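Local coordinates for Serine/threonine protein phosphatase Stp1 (Streptococcus agalactiae, PDB 2PK0) that probably dephosphorylates phosphoserine and phosphothreonine in bacterial signalling as a metal-dependent phosphatase of the PP2C family, with magnesium ions bound in its active site, at residues Val34-Leu39 and Arg76-Val81; Glu54-Asp59 and Thr104-Val109; Ser70-Ile75 and Asn115-His120. All blocks are in the same frame, centred on the assembly; numbering follows the deposited sequence.

Contact 1 (Val34-Leu39 and Arg76-Val81)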
ATOM      1  N   VAL A  34     -19.292  -1.606  -1.153  1.00 29.94           N
ATOM      2  CA  VAL A  34     -18.110  -1.149  -0.429  1.00 30.87           C
ATOM      3  C   VAL A  34     -16.852  -1.312  -1.272  1.00 32.50           C
ATOM      4  O   VAL A  34     -16.485  -2.445  -1.584  1.00 36.80           O
ATOM      5  CB  VAL A  34     -17.942  -1.897   0.911  1.00 28.26           C
ATOM      6  CG1 VAL A  34     -16.842  -1.265   1.743  1.00 25.75           C
ATOM      7  CG2 VAL A  34     -19.256  -1.893   1.657  1.00 28.27           C
ATOM      8  N   PRO A  35     -16.180  -0.188  -1.619  1.00 29.32           N
ATOM      9  CA  PRO A  35     -14.975  -0.264  -2.425  1.00 27.13           C
ATOM     10  C   PRO A  35     -13.794  -0.786  -1.626  1.00 28.65           C
ATOM     11  O   PRO A  35     -13.707  -0.527  -0.428  1.00 29.83           O
ATOM     12  CB  PRO A  35     -14.700   1.193  -2.837  1.00 26.64           C
ATOM     13  CG  PRO A  35     -15.623   2.040  -2.088  1.00 27.56           C
ATOM     14  CD  PRO A  35     -16.496   1.193  -1.211  1.00 28.56           C
ATOM     15  N   LEU A  36     -12.895  -1.513  -2.292  1.00 26.77           N
ATOM     16  CA  LEU A  36     -11.653  -1.946  -1.694  1.00 24.99           C
ATOM     17  C   LEU A  36     -10.520  -1.696  -2.678  1.00 27.65           C
ATOM     18  O   LEU A  36     -10.643  -1.977  -3.862  1.00 27.89           O
ATOM     19  CB  LEU A  36     -11.733  -3.431  -1.347  1.00 27.01           C
ATOM     20  CG  LEU A  36     -10.510  -4.100  -0.721  1.00 26.50           C
ATOM     21  CD1 LEU A  36     -10.428  -3.856   0.784  1.00 25.68           C
ATOM     22  CD2 LEU A  36     -10.551  -5.569  -1.002  1.00 25.94           C
ATOM     23  N   ILE A  37      -9.413  -1.167  -2.176  1.00 28.45           N
ATOM     24  CA  ILE A  37      -8.245  -0.860  -2.978  1.00 24.54           C
ATOM     25  C   ILE A  37      -7.135  -1.701  -2.418  1.00 27.38           C
ATOM     26  O   ILE A  37      -6.907  -1.699  -1.209  1.00 28.55           O
ATOM     27  CB  ILE A  37      -7.847   0.593  -2.804  1.00 25.90           C
ATOM     28  CG1 ILE A  37      -8.904   1.511  -3.412  1.00 26.89           C
ATOM     29  CG2 ILE A  37      -6.493   0.857  -3.420  1.00 26.53           C
ATOM     30  CD1 ILE A  37      -8.821   2.902  -2.910  1.00 28.38           C
ATOM     31  N   ILE A  38      -6.475  -2.465  -3.287  1.00 28.34           N
ATOM     32  CA  ILE A  38      -5.371  -3.301  -2.888  1.00 25.81           C
ATOM     33  C   ILE A  38      -4.112  -2.963  -3.672  1.00 25.45           C
ATOM     34  O   ILE A  38      -4.093  -3.064  -4.887  1.00 24.99           O
ATOM     35  CB  ILE A  38      -5.691  -4.787  -3.079  1.00 27.56           C
ATOM     36  CG1 ILE A  38      -7.113  -5.095  -2.641  1.00 27.84           C
ATOM     37  CG2 ILE A  38      -4.734  -5.643  -2.259  1.00 24.96           C
ATOM     38  CD1 ILE A  38      -7.417  -6.571  -2.681  1.00 32.34           C
ATOM     39  N   LEU A  39      -3.062  -2.574  -2.953  1.00 26.92           N
ATOM     40  CA  LEU A  39      -1.749  -2.280  -3.530  1.00 27.29           C
ATOM     41  C   LEU A  39      -0.737  -3.305  -3.009  1.00 28.19           C
ATOM     42  O   LEU A  39      -0.700  -3.578  -1.798  1.00 30.40           O
ATOM     43  CB  LEU A  39      -1.312  -0.859  -3.130  1.00 27.37           C
ATOM     44  CG  LEU A  39      -0.065  -0.200  -3.743  1.00 30.48           C
ATOM     45  CD1 LEU A  39      -0.206   1.288  -3.738  1.00 30.96           C
ATOM     46  CD2 LEU A  39       1.246  -0.561  -3.023  1.00 34.49           C
ATOM     47  N   ARG A  76     -12.950  -6.131   8.946  1.00 30.67           N
ATOM     48  CA  ARG A  76     -11.734  -6.430   9.722  1.00 33.57           C
ATOM     49  C   ARG A  76     -11.483  -7.941   9.902  1.00 35.54           C
ATOM     50  O   ARG A  76     -10.363  -8.404   9.719  1.00 36.18           O
ATOM     51  CB  ARG A  76     -11.767  -5.745  11.086  1.00 33.26           C
ATOM     52  CG  ARG A  76     -10.426  -5.745  11.769  1.00 37.02           C
ATOM     53  CD  ARG A  76     -10.520  -5.563  13.268  1.00 37.59           C
ATOM     54  NE  ARG A  76     -10.867  -6.814  13.920  1.00 41.58           N
ATOM     55  CZ  ARG A  76     -10.075  -7.506  14.738  1.00 41.45           C
ATOM     56  NH1 ARG A  76      -8.852  -7.084  15.042  1.00 39.05           N
ATOM     57  NH2 ARG A  76     -10.537  -8.632  15.263  1.00 42.27           N
ATOM     58  N   ASP A  77     -12.527  -8.701  10.239  1.00 36.88           N
ATOM     59  CA  ASP A  77     -12.401 -10.159  10.324  1.00 38.52           C
ATOM     60  C   ASP A  77     -11.920 -10.693   8.988  1.00 35.88           C
ATOM     61  O   ASP A  77     -11.006 -11.505   8.952  1.00 35.95           O
ATOM     62  CB  ASP A  77     -13.734 -10.845  10.679  1.00 40.83           C
ATOM     63  CG  ASP A  77     -14.148 -10.645  12.130  1.00 43.14           C
ATOM     64  OD1 ASP A  77     -13.302 -10.275  12.982  1.00 44.69           O
ATOM     65  OD2 ASP A  77     -15.344 -10.873  12.414  1.00 43.51           O
ATOM     66  N   TRP A  78     -12.534 -10.207   7.908  1.00 32.77           N
ATOM     67  CA  TRP A  78     -12.189 -10.630   6.559  1.00 32.63           C
ATOM     68  C   TRP A  78     -10.711 -10.368   6.192  1.00 33.41           C
ATOM     69  O   TRP A  78     -10.073 -11.210   5.553  1.00 30.24           O
ATOM     70  CB  TRP A  78     -13.129  -9.984   5.536  1.00 32.32           C
ATOM     71  CG  TRP A  78     -12.891 -10.433   4.120  1.00 33.89           C
ATOM     72  CD1 TRP A  78     -13.478 -11.496   3.486  1.00 33.31           C
ATOM     73  CD2 TRP A  78     -12.002  -9.835   3.158  1.00 34.61           C
ATOM     74  NE1 TRP A  78     -13.004 -11.606   2.203  1.00 32.82           N
ATOM     75  CE2 TRP A  78     -12.095 -10.604   1.972  1.00 34.43           C
ATOM     76  CE3 TRP A  78     -11.122  -8.737   3.189  1.00 34.15           C
ATOM     77  CZ2 TRP A  78     -11.351 -10.296   0.815  1.00 33.42           C
ATOM     78  CZ3 TRP A  78     -10.374  -8.440   2.037  1.00 32.98           C
ATOM     79  CH2 TRP A  78     -10.504  -9.214   0.869  1.00 33.02           C
ATOM     80  N   MET A  79     -10.179  -9.215   6.596  1.00 32.27           N
ATOM     81  CA  MET A  79      -8.814  -8.867   6.247  1.00 33.09           C
ATOM     82  C   MET A  79      -7.810  -9.774   6.958  1.00 33.76           C
ATOM     83  O   MET A  79      -6.930 -10.343   6.328  1.00 35.04           O
ATOM     84  CB  MET A  79      -8.520  -7.396   6.541  1.00 31.43           C
ATOM     85  CG  MET A  79      -9.167  -6.443   5.565  1.00 32.69           C
ATOM     86  SD  MET A  79      -8.952  -4.712   6.039  1.00 35.01           S
ATOM     87  CE  MET A  79      -9.552  -3.873   4.579  1.00 31.20           C
ATOM     88  N   LEU A  80      -7.973  -9.935   8.261  1.00 33.60           N
ATOM     89  CA  LEU A  80      -7.077 -10.762   9.053  1.00 34.87           C
ATOM     90  C   LEU A  80      -7.056 -12.209   8.587  1.00 35.37           C
ATOM     91  O   LEU A  80      -6.003 -12.837   8.578  1.00 35.97           O
ATOM     92  CB  LEU A  80      -7.472 -10.695  10.526  1.00 35.34           C
ATOM     93  CG  LEU A  80      -7.180  -9.367  11.216  1.00 36.44           C
ATOM     94  CD1 LEU A  80      -7.717  -9.390  12.642  1.00 36.45           C
ATOM     95  CD2 LEU A  80      -5.688  -9.097  11.196  1.00 35.76           C
ATOM     96  N   VAL A  81      -8.219 -12.712   8.180  1.00 35.95           N
ATOM     97  CA  VAL A  81      -8.361 -14.081   7.700  1.00 36.48           C
ATOM     98  C   VAL A  81      -7.774 -14.298   6.290  1.00 38.76           C
ATOM     99  O   VAL A  81      -6.936 -15.180   6.112  1.00 42.09           O
ATOM    100  CB  VAL A  81      -9.829 -14.542   7.801  1.00 37.60           C
ATOM    101  CG1 VAL A  81     -10.069 -15.842   7.025  1.00 36.89           C
ATOM    102  CG2 VAL A  81     -10.228 -14.699   9.280  1.00 36.28           C
TER
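Leu36 faces Trp78 and Met79, and the two methyls at the end of its side chain are divided between them. CD2 lies 4.1 Å from Trp78 CH2 and 4.2 Å from Trp78 CZ3, so it sits by the CH2-CZ3 bond of the six-membered ring; it arrives obliquely. The other branch, CD1, meets the methyl CE of Met79 at 3.9 Å. The backbones stay far apart, with the nearest pair of CA atoms, those of Leu36 and Met79, separated by 10.9 Å, and the distance is bridged entirely by side chains. With CG anti to the backbone N (chi1 179°), Leu36 extends its branches toward the helix, and the indole of Trp78 comes from the opposite direction. Met79 sets out less directly, but its chain is extended beyond CG (chi2 174°, chi3 171°), and this straight run carries CE to the strand, where it slides past Leu36. No hydrogen bond crosses the interface, and the three touching residues are buried. The one polar atom of the indole, NE1, is satisfied by Asp63 OD2, and the ring also makes an edge-to-face contact with Trp64. Strand 35-43 runs between neighbours 23-29 and 103-112, and helix 72-96 lies over this face of the sheet next to helix 48-64, whose Leu60 touches Trp78 and whose Trp64 touches Leu36. From the other face Ile37 packs on Ala241 and Val243 of strand 238-245, as expected for the PP2C beta-sandwich flanked by helices.

Contact 2 (Glu54-Asp59 and Thr104-Val109)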
ATOM      1  N   GLU A  54       0.506  -9.771  -8.198  1.00 34.16           N
ATOM      2  CA  GLU A  54      -0.737  -9.980  -8.938  1.00 35.51           C
ATOM      3  C   GLU A  54      -1.662 -11.050  -8.332  1.00 35.52           C
ATOM      4  O   GLU A  54      -2.878 -10.907  -8.385  1.00 36.33           O
ATOM      5  CB  GLU A  54      -0.474 -10.256 -10.419  1.00 35.98           C
ATOM      6  CG  GLU A  54      -1.751 -10.373 -11.249  1.00 39.78           C
ATOM      7  CD  GLU A  54      -1.496 -10.372 -12.734  1.00 43.37           C
ATOM      8  OE1 GLU A  54      -0.312 -10.242 -13.130  1.00 44.69           O
ATOM      9  OE2 GLU A  54      -2.481 -10.497 -13.501  1.00 44.22           O
ATOM     10  N   MET A  55      -1.110 -12.098  -7.726  1.00 34.68           N
ATOM     11  CA  MET A  55      -1.968 -13.141  -7.143  1.00 35.99           C
ATOM     12  C   MET A  55      -2.729 -12.677  -5.902  1.00 34.09           C
ATOM     13  O   MET A  55      -3.933 -12.872  -5.806  1.00 32.95           O
ATOM     14  CB  MET A  55      -1.169 -14.389  -6.817  1.00 35.54           C
ATOM     15  CG  MET A  55      -1.977 -15.652  -6.740  1.00 40.09           C
ATOM     16  SD  MET A  55      -0.885 -17.049  -7.100  1.00 45.72           S
ATOM     17  CE  MET A  55      -1.331 -17.478  -8.809  1.00 42.19           C
ATOM     18  N   THR A  56      -2.014 -12.059  -4.968  1.00 32.89           N
ATOM     19  CA  THR A  56      -2.612 -11.485  -3.773  1.00 30.87           C
ATOM     20  C   THR A  56      -3.752 -10.544  -4.126  1.00 30.65           C
ATOM     21  O   THR A  56      -4.868 -10.758  -3.693  1.00 34.60           O
ATOM     22  CB  THR A  56      -1.567 -10.702  -2.978  1.00 32.28           C
ATOM     23  OG1 THR A  56      -0.487 -11.573  -2.625  1.00 31.96           O
ATOM     24  CG2 THR A  56      -2.173 -10.084  -1.719  1.00 31.95           C
ATOM     25  N   VAL A  57      -3.462  -9.533  -4.937  1.00 27.29           N
ATOM     26  CA  VAL A  57      -4.456  -8.562  -5.382  1.00 25.65           C
ATOM     27  C   VAL A  57      -5.655  -9.190  -6.118  1.00 25.05           C
ATOM     28  O   VAL A  57      -6.792  -8.889  -5.789  1.00 25.02           O
ATOM     29  CB  VAL A  57      -3.794  -7.423  -6.251  1.00 24.73           C
ATOM     30  CG1 VAL A  57      -4.844  -6.523  -6.907  1.00 17.93           C
ATOM     31  CG2 VAL A  57      -2.811  -6.587  -5.411  1.00 20.54           C
ATOM     32  N   THR A  58      -5.402 -10.077  -7.081  1.00 25.96           N
ATOM     33  CA  THR A  58      -6.488 -10.724  -7.835  1.00 27.72           C
ATOM     34  C   THR A  58      -7.340 -11.670  -6.960  1.00 29.39           C
ATOM     35  O   THR A  58      -8.543 -11.530  -6.949  1.00 29.76           O
ATOM     36  CB  THR A  58      -5.982 -11.436  -9.137  1.00 27.86           C
ATOM     37  OG1 THR A  58      -5.198 -10.524  -9.906  1.00 27.87           O
ATOM     38  CG2 THR A  58      -7.130 -11.915 -10.022  1.00 25.71           C
ATOM     39  N   ASP A  59      -6.709 -12.571  -6.203  1.00 31.82           N
ATOM     40  CA  ASP A  59      -7.410 -13.513  -5.306  1.00 33.77           C
ATOM     41  C   ASP A  59      -8.265 -12.857  -4.217  1.00 33.83           C
ATOM     42  O   ASP A  59      -9.430 -13.238  -4.018  1.00 33.48           O
ATOM     43  CB  ASP A  59      -6.428 -14.472  -4.622  1.00 34.48           C
ATOM     44  CG  ASP A  59      -5.869 -15.531  -5.566  1.00 39.11           C
ATOM     45  OD1 ASP A  59      -6.262 -15.567  -6.758  1.00 39.56           O
ATOM     46  OD2 ASP A  59      -5.026 -16.336  -5.102  1.00 41.10           O
ATOM     47  N   THR A 104       5.379 -10.520  -1.107  1.00 33.10           N
ATOM     48  CA  THR A 104       4.881  -9.197  -1.417  1.00 30.44           C
ATOM     49  C   THR A 104       4.518  -8.366  -0.184  1.00 28.32           C
ATOM     50  O   THR A 104       4.175  -8.911   0.850  1.00 28.89           O
ATOM     51  CB  THR A 104       3.678  -9.253  -2.380  1.00 31.35           C
ATOM     52  OG1 THR A 104       3.221  -7.918  -2.621  1.00 33.28           O
ATOM     53  CG2 THR A 104       2.545 -10.070  -1.800  1.00 29.00           C
ATOM     54  N   THR A 105       4.606  -7.042  -0.290  1.00 26.17           N
ATOM     55  CA  THR A 105       3.967  -6.187   0.707  1.00 25.76           C
ATOM     56  C   THR A 105       2.461  -6.167   0.434  1.00 25.82           C
ATOM     57  O   THR A 105       2.019  -6.568  -0.643  1.00 26.99           O
ATOM     58  CB  THR A 105       4.447  -4.720   0.650  1.00 25.07           C
ATOM     59  OG1 THR A 105       3.911  -4.080  -0.514  1.00 22.57           O
ATOM     60  CG2 THR A 105       5.945  -4.623   0.650  1.00 25.11           C
ATOM     61  N   ILE A 106       1.671  -5.685   1.384  1.00 24.91           N
ATOM     62  CA  ILE A 106       0.273  -5.363   1.075  1.00 27.92           C
ATOM     63  C   ILE A 106      -0.250  -4.098   1.764  1.00 28.56           C
ATOM     64  O   ILE A 106       0.132  -3.780   2.891  1.00 28.11           O
ATOM     65  CB  ILE A 106      -0.702  -6.543   1.339  1.00 28.02           C
ATOM     66  CG1 ILE A 106      -1.903  -6.453   0.390  1.00 29.02           C
ATOM     67  CG2 ILE A 106      -1.154  -6.602   2.810  1.00 25.37           C
ATOM     68  CD1 ILE A 106      -3.079  -7.317   0.801  1.00 28.77           C
ATOM     69  N   GLU A 107      -1.077  -3.358   1.030  1.00 28.73           N
ATOM     70  CA  GLU A 107      -1.986  -2.373   1.602  1.00 30.92           C
ATOM     71  C   GLU A 107      -3.388  -2.678   1.090  1.00 30.34           C
ATOM     72  O   GLU A 107      -3.631  -2.678  -0.128  1.00 28.11           O
ATOM     73  CB  GLU A 107      -1.616  -0.933   1.206  1.00 32.81           C
ATOM     74  CG  GLU A 107      -0.204  -0.482   1.532  1.00 35.26           C
ATOM     75  CD  GLU A 107       0.174  -0.661   2.995  1.00 38.84           C
ATOM     76  OE1 GLU A 107      -0.681  -0.487   3.880  1.00 39.55           O
ATOM     77  OE2 GLU A 107       1.338  -0.998   3.273  1.00 43.05           O
ATOM     78  N   ALA A 108      -4.304  -2.946   2.009  1.00 26.43           N
ATOM     79  CA  ALA A 108      -5.661  -3.228   1.622  1.00 26.10           C
ATOM     80  C   ALA A 108      -6.544  -2.235   2.349  1.00 27.49           C
ATOM     81  O   ALA A 108      -6.509  -2.147   3.571  1.00 26.26           O
ATOM     82  CB  ALA A 108      -6.026  -4.655   1.982  1.00 27.74           C
ATOM     83  N   VAL A 109      -7.293  -1.443   1.591  1.00 28.27           N
ATOM     84  CA  VAL A 109      -8.051  -0.328   2.163  1.00 27.16           C
ATOM     85  C   VAL A 109      -9.485  -0.412   1.696  1.00 27.91           C
ATOM     86  O   VAL A 109      -9.736  -0.444   0.488  1.00 27.75           O
ATOM     87  CB  VAL A 109      -7.504   1.037   1.700  1.00 25.97           C
ATOM     88  CG1 VAL A 109      -8.236   2.174   2.405  1.00 27.13           C
ATOM     89  CG2 VAL A 109      -6.028   1.143   1.943  1.00 24.67           C
TER
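The hydroxyl of Thr104, a residue whose methyl touches Thr56, is spent within its own strand segment: Thr104 OG1 donates to Thr105 O over 2.7 Å. The donor lies in the carbonyl plane on a lone pair, with a C=O...donor angle of 130°. With OG1 anti to the backbone N (chi1 179°), CG2 is the branch directed at the helix, and it comes to 3.5 Å from Thr56 OG1. That approach is van der Waals contact between a methyl and an oxygen; the hydroxyl of Thr56 has its polar partner one turn back in its own helix, at Ala52 O. The second branch of Thr56 is used differently. Its CG2 meets the terminal methyl CD1 of Ile106 at 3.9 Å, the two side chains crossing at a slant. Thr56 therefore stands across from two residues of alternate positions on the strand, one branch to each, and all three are buried. Since both threonine hydroxyls bond to main-chain carbonyls on their own side, the interface is closed by van der Waals contact, methyl on methyl at Ile106 and methyl on hydroxyl oxygen at Thr104, and no hydrogen bond spans it. Helix 48-64 thus rests on strand 103-112 through Thr56, while Val57 packs on Ile38 and Ala40 of the adjacent strand 35-43; Glu86 and Ile90 of helix 72-96 touch Thr56 from the neighbouring helix.

Contact 3 (Ser70-Ile75 and Asn115-His120)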
ATOM      1  N   SER A  70     -21.023  -4.690   5.239  1.00 41.19           N
ATOM      2  CA  SER A  70     -21.086  -3.244   5.189  1.00 42.88           C
ATOM      3  C   SER A  70     -20.599  -2.625   6.482  1.00 43.43           C
ATOM      4  O   SER A  70     -20.629  -1.409   6.628  1.00 43.31           O
ATOM      5  CB  SER A  70     -22.517  -2.798   4.923  1.00 42.04           C
ATOM      6  OG  SER A  70     -23.384  -3.375   5.872  1.00 44.13           O
ATOM      7  N   GLU A  71     -20.156  -3.462   7.420  1.00 43.61           N
ATOM      8  CA  GLU A  71     -19.705  -2.971   8.720  1.00 43.18           C
ATOM      9  C   GLU A  71     -18.203  -3.182   8.899  1.00 41.72           C
ATOM     10  O   GLU A  71     -17.641  -4.138   8.367  1.00 42.19           O
ATOM     11  CB  GLU A  71     -20.478  -3.644   9.864  1.00 44.56           C
ATOM     12  CG  GLU A  71     -21.996  -3.567   9.765  1.00 48.16           C
ATOM     13  CD  GLU A  71     -22.534  -2.148   9.939  1.00 52.48           C
ATOM     14  OE1 GLU A  71     -22.172  -1.473  10.926  1.00 53.31           O
ATOM     15  OE2 GLU A  71     -23.333  -1.702   9.085  1.00 55.32           O
ATOM     16  N   LEU A  72     -17.569  -2.293   9.661  1.00 38.76           N
ATOM     17  CA  LEU A  72     -16.117  -2.293   9.854  1.00 35.79           C
ATOM     18  C   LEU A  72     -15.565  -3.569  10.458  1.00 36.08           C
ATOM     19  O   LEU A  72     -14.512  -4.045  10.054  1.00 36.41           O
ATOM     20  CB  LEU A  72     -15.699  -1.117  10.731  1.00 33.10           C
ATOM     21  CG  LEU A  72     -15.846   0.250  10.065  1.00 33.35           C
ATOM     22  CD1 LEU A  72     -15.878   1.375  11.088  1.00 32.17           C
ATOM     23  CD2 LEU A  72     -14.759   0.484   9.030  1.00 31.74           C
ATOM     24  N   SER A  73     -16.297  -4.120  11.415  1.00 36.44           N
ATOM     25  CA  SER A  73     -15.838  -5.252  12.192  1.00 36.50           C
ATOM     26  C   SER A  73     -15.854  -6.529  11.361  1.00 36.95           C
ATOM     27  O   SER A  73     -15.041  -7.432  11.587  1.00 37.16           O
ATOM     28  CB  SER A  73     -16.719  -5.408  13.440  1.00 37.97           C
ATOM     29  OG  SER A  73     -18.088  -5.565  13.087  1.00 40.59           O
ATOM     30  N   GLU A  74     -16.772  -6.588  10.397  1.00 36.25           N
ATOM     31  CA  GLU A  74     -16.896  -7.735   9.508  1.00 40.56           C
ATOM     32  C   GLU A  74     -15.787  -7.703   8.456  1.00 39.17           C
ATOM     33  O   GLU A  74     -15.203  -8.742   8.089  1.00 40.19           O
ATOM     34  CB  GLU A  74     -18.261  -7.723   8.817  1.00 41.93           C
ATOM     35  CG  GLU A  74     -19.461  -7.585   9.754  1.00 47.62           C
ATOM     36  CD  GLU A  74     -20.800  -7.525   9.013  1.00 49.17           C
ATOM     37  OE1 GLU A  74     -21.084  -6.523   8.307  1.00 52.36           O
ATOM     38  OE2 GLU A  74     -21.584  -8.485   9.157  1.00 52.99           O
ATOM     39  N   ILE A  75     -15.506  -6.495   7.986  1.00 34.63           N
ATOM     40  CA  ILE A  75     -14.450  -6.243   7.031  1.00 31.14           C
ATOM     41  C   ILE A  75     -13.090  -6.521   7.678  1.00 31.34           C
ATOM     42  O   ILE A  75     -12.195  -7.111   7.047  1.00 30.01           O
ATOM     43  CB  ILE A  75     -14.578  -4.795   6.486  1.00 30.15           C
ATOM     44  CG1 ILE A  75     -15.781  -4.717   5.559  1.00 28.34           C
ATOM     45  CG2 ILE A  75     -13.349  -4.358   5.703  1.00 29.96           C
ATOM     46  CD1 ILE A  75     -16.156  -3.342   5.191  1.00 26.14           C
ATOM     47  N   ASN A 115     -15.317   6.571   6.579  1.00 33.52           N
ATOM     48  CA  ASN A 115     -14.262   5.894   7.309  1.00 31.93           C
ATOM     49  C   ASN A 115     -13.488   4.959   6.383  1.00 30.77           C
ATOM     50  O   ASN A 115     -14.038   4.400   5.434  1.00 30.14           O
ATOM     51  CB  ASN A 115     -14.842   5.094   8.489  1.00 30.07           C
ATOM     52  CG  ASN A 115     -15.287   5.977   9.632  1.00 30.68           C
ATOM     53  OD1 ASN A 115     -14.475   6.383  10.475  1.00 33.48           O
ATOM     54  ND2 ASN A 115     -16.578   6.270   9.683  1.00 25.46           N
ATOM     55  N   ILE A 116     -12.208   4.799   6.665  1.00 29.79           N
ATOM     56  CA  ILE A 116     -11.419   3.766   6.028  1.00 28.82           C
ATOM     57  C   ILE A 116     -10.984   2.775   7.099  1.00 29.86           C
ATOM     58  O   ILE A 116     -10.831   3.137   8.267  1.00 27.39           O
ATOM     59  CB  ILE A 116     -10.149   4.311   5.326  1.00 26.79           C
ATOM     60  CG1 ILE A 116      -9.376   5.239   6.248  1.00 26.70           C
ATOM     61  CG2 ILE A 116     -10.502   5.076   4.073  1.00 28.67           C
ATOM     62  CD1 ILE A 116      -7.934   5.321   5.916  1.00 31.44           C
ATOM     63  N   ILE A 117     -10.817   1.523   6.691  1.00 29.11           N
ATOM     64  CA  ILE A 117     -10.087   0.567   7.484  1.00 30.26           C
ATOM     65  C   ILE A 117      -9.005  -0.097   6.616  1.00 32.94           C
ATOM     66  O   ILE A 117      -9.265  -0.552   5.496  1.00 33.14           O
ATOM     67  CB  ILE A 117     -11.004  -0.473   8.178  1.00 29.24           C
ATOM     68  CG1 ILE A 117     -10.157  -1.502   8.951  1.00 28.50           C
ATOM     69  CG2 ILE A 117     -11.904  -1.148   7.174  1.00 28.03           C
ATOM     70  CD1 ILE A 117     -10.922  -2.296   9.998  1.00 29.15           C
ATOM     71  N   PHE A 118      -7.780  -0.128   7.123  1.00 31.45           N
ATOM     72  CA  PHE A 118      -6.730  -0.739   6.370  1.00 30.43           C
ATOM     73  C   PHE A 118      -6.074  -1.919   7.064  1.00 31.62           C
ATOM     74  O   PHE A 118      -6.063  -2.001   8.281  1.00 32.05           O
ATOM     75  CB  PHE A 118      -5.686   0.305   5.945  1.00 29.65           C
ATOM     76  CG  PHE A 118      -4.911   0.921   7.088  1.00 29.94           C
ATOM     77  CD1 PHE A 118      -3.769   0.296   7.611  1.00 30.44           C
ATOM     78  CD2 PHE A 118      -5.287   2.147   7.614  1.00 29.50           C
ATOM     79  CE1 PHE A 118      -3.044   0.867   8.645  1.00 29.55           C
ATOM     80  CE2 PHE A 118      -4.557   2.731   8.663  1.00 27.76           C
ATOM     81  CZ  PHE A 118      -3.444   2.094   9.173  1.00 28.96           C
ATOM     82  N   ALA A 119      -5.510  -2.810   6.253  1.00 33.48           N
ATOM     83  CA  ALA A 119      -4.558  -3.815   6.699  1.00 33.01           C
ATOM     84  C   ALA A 119      -3.234  -3.521   5.993  1.00 33.77           C
ATOM     85  O   ALA A 119      -3.239  -3.188   4.807  1.00 35.69           O
ATOM     86  CB  ALA A 119      -5.046  -5.203   6.343  1.00 29.92           C
ATOM     87  N   HIS A 120      -2.114  -3.685   6.704  1.00 32.99           N
ATOM     88  CA  HIS A 120      -0.793  -3.243   6.218  1.00 31.41           C
ATOM     89  C   HIS A 120       0.324  -4.217   6.598  1.00 30.45           C
ATOM     90  O   HIS A 120       0.428  -4.604   7.744  1.00 32.06           O
ATOM     91  CB  HIS A 120      -0.504  -1.845   6.771  1.00 28.99           C
ATOM     92  CG  HIS A 120       0.947  -1.540   6.960  1.00 27.07           C
ATOM     93  ND1 HIS A 120       1.823  -1.392   5.906  1.00 26.00           N
ATOM     94  CD2 HIS A 120       1.666  -1.310   8.084  1.00 26.74           C
ATOM     95  CE1 HIS A 120       3.022  -1.097   6.376  1.00 24.89           C
ATOM     96  NE2 HIS A 120       2.957  -1.047   7.693  1.00 24.84           N
TER
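Ile117 stands opposite Leu72 and Ile75, and its side chain can be traced atom by atom against the start of helix 72-96. CB already makes contact, 4.0 Å from Leu72 CD2. From there the chain forks. CG2, placed between the backbone N and the carbonyl carbon, is met by both helix residues: Leu72 CD2 approaches to 3.8 Å, and Ile75 CG2 comes to the same distance of 3.8 Å. The longer branch leaves with CG1 anti to the backbone N (chi1 177°) and continues nearly straight through chi2 of 162°, which brings the tip CD1 to 4.0 Å from the main-chain oxygen Leu72 O, a loose packing contact. Leu72 and Ile75 lie one turn apart; each slides past Ile117 in the opposite direction, and CG2 touches both. The backbones approach most closely at Leu72 and Ile117, with 7.1 Å between their CA atoms. Beside it in the sheet, Ile117 also touches Val183 of strand 180-185, and Ile75 reaches Ala110 and Val112 of strand 103-112. Glu71 occupies the N-cap position of the helix, where its N gives a weak bond to Glu74 OE1. No polar bond or charge pair joins the two segments, so the helix start is seated on the sheet by aliphatic shape and van der Waals contact, and direction-dependent bonding contributes nothing across this interface.

All three contacts lay helices on one face of the sheet containing strands 35-43, 103-112 and 115-121. Contacts 1 and 3 share helix 72-96 and have centres about 7 Å apart; Met79 CE approaches Ile117 O to 3.5 Å, and Arg76 CB lies 3.7 Å from Ile117 CD1. Contacts 1 and 2 are joined through the sheet, Ile37 N lying 2.8 Å from Val109 O. Between contacts 2 and 3, centres about 16 Å apart, Glu107 OE2 bonds to His120 ND1 at 2.7 Å. Contact 2 lies nearest the metal site: the side chain of Thr104 is about 7 Å from a magnesium ion, and Thr105 OG1 bonds to the backbone of magnesium-binding Asp41.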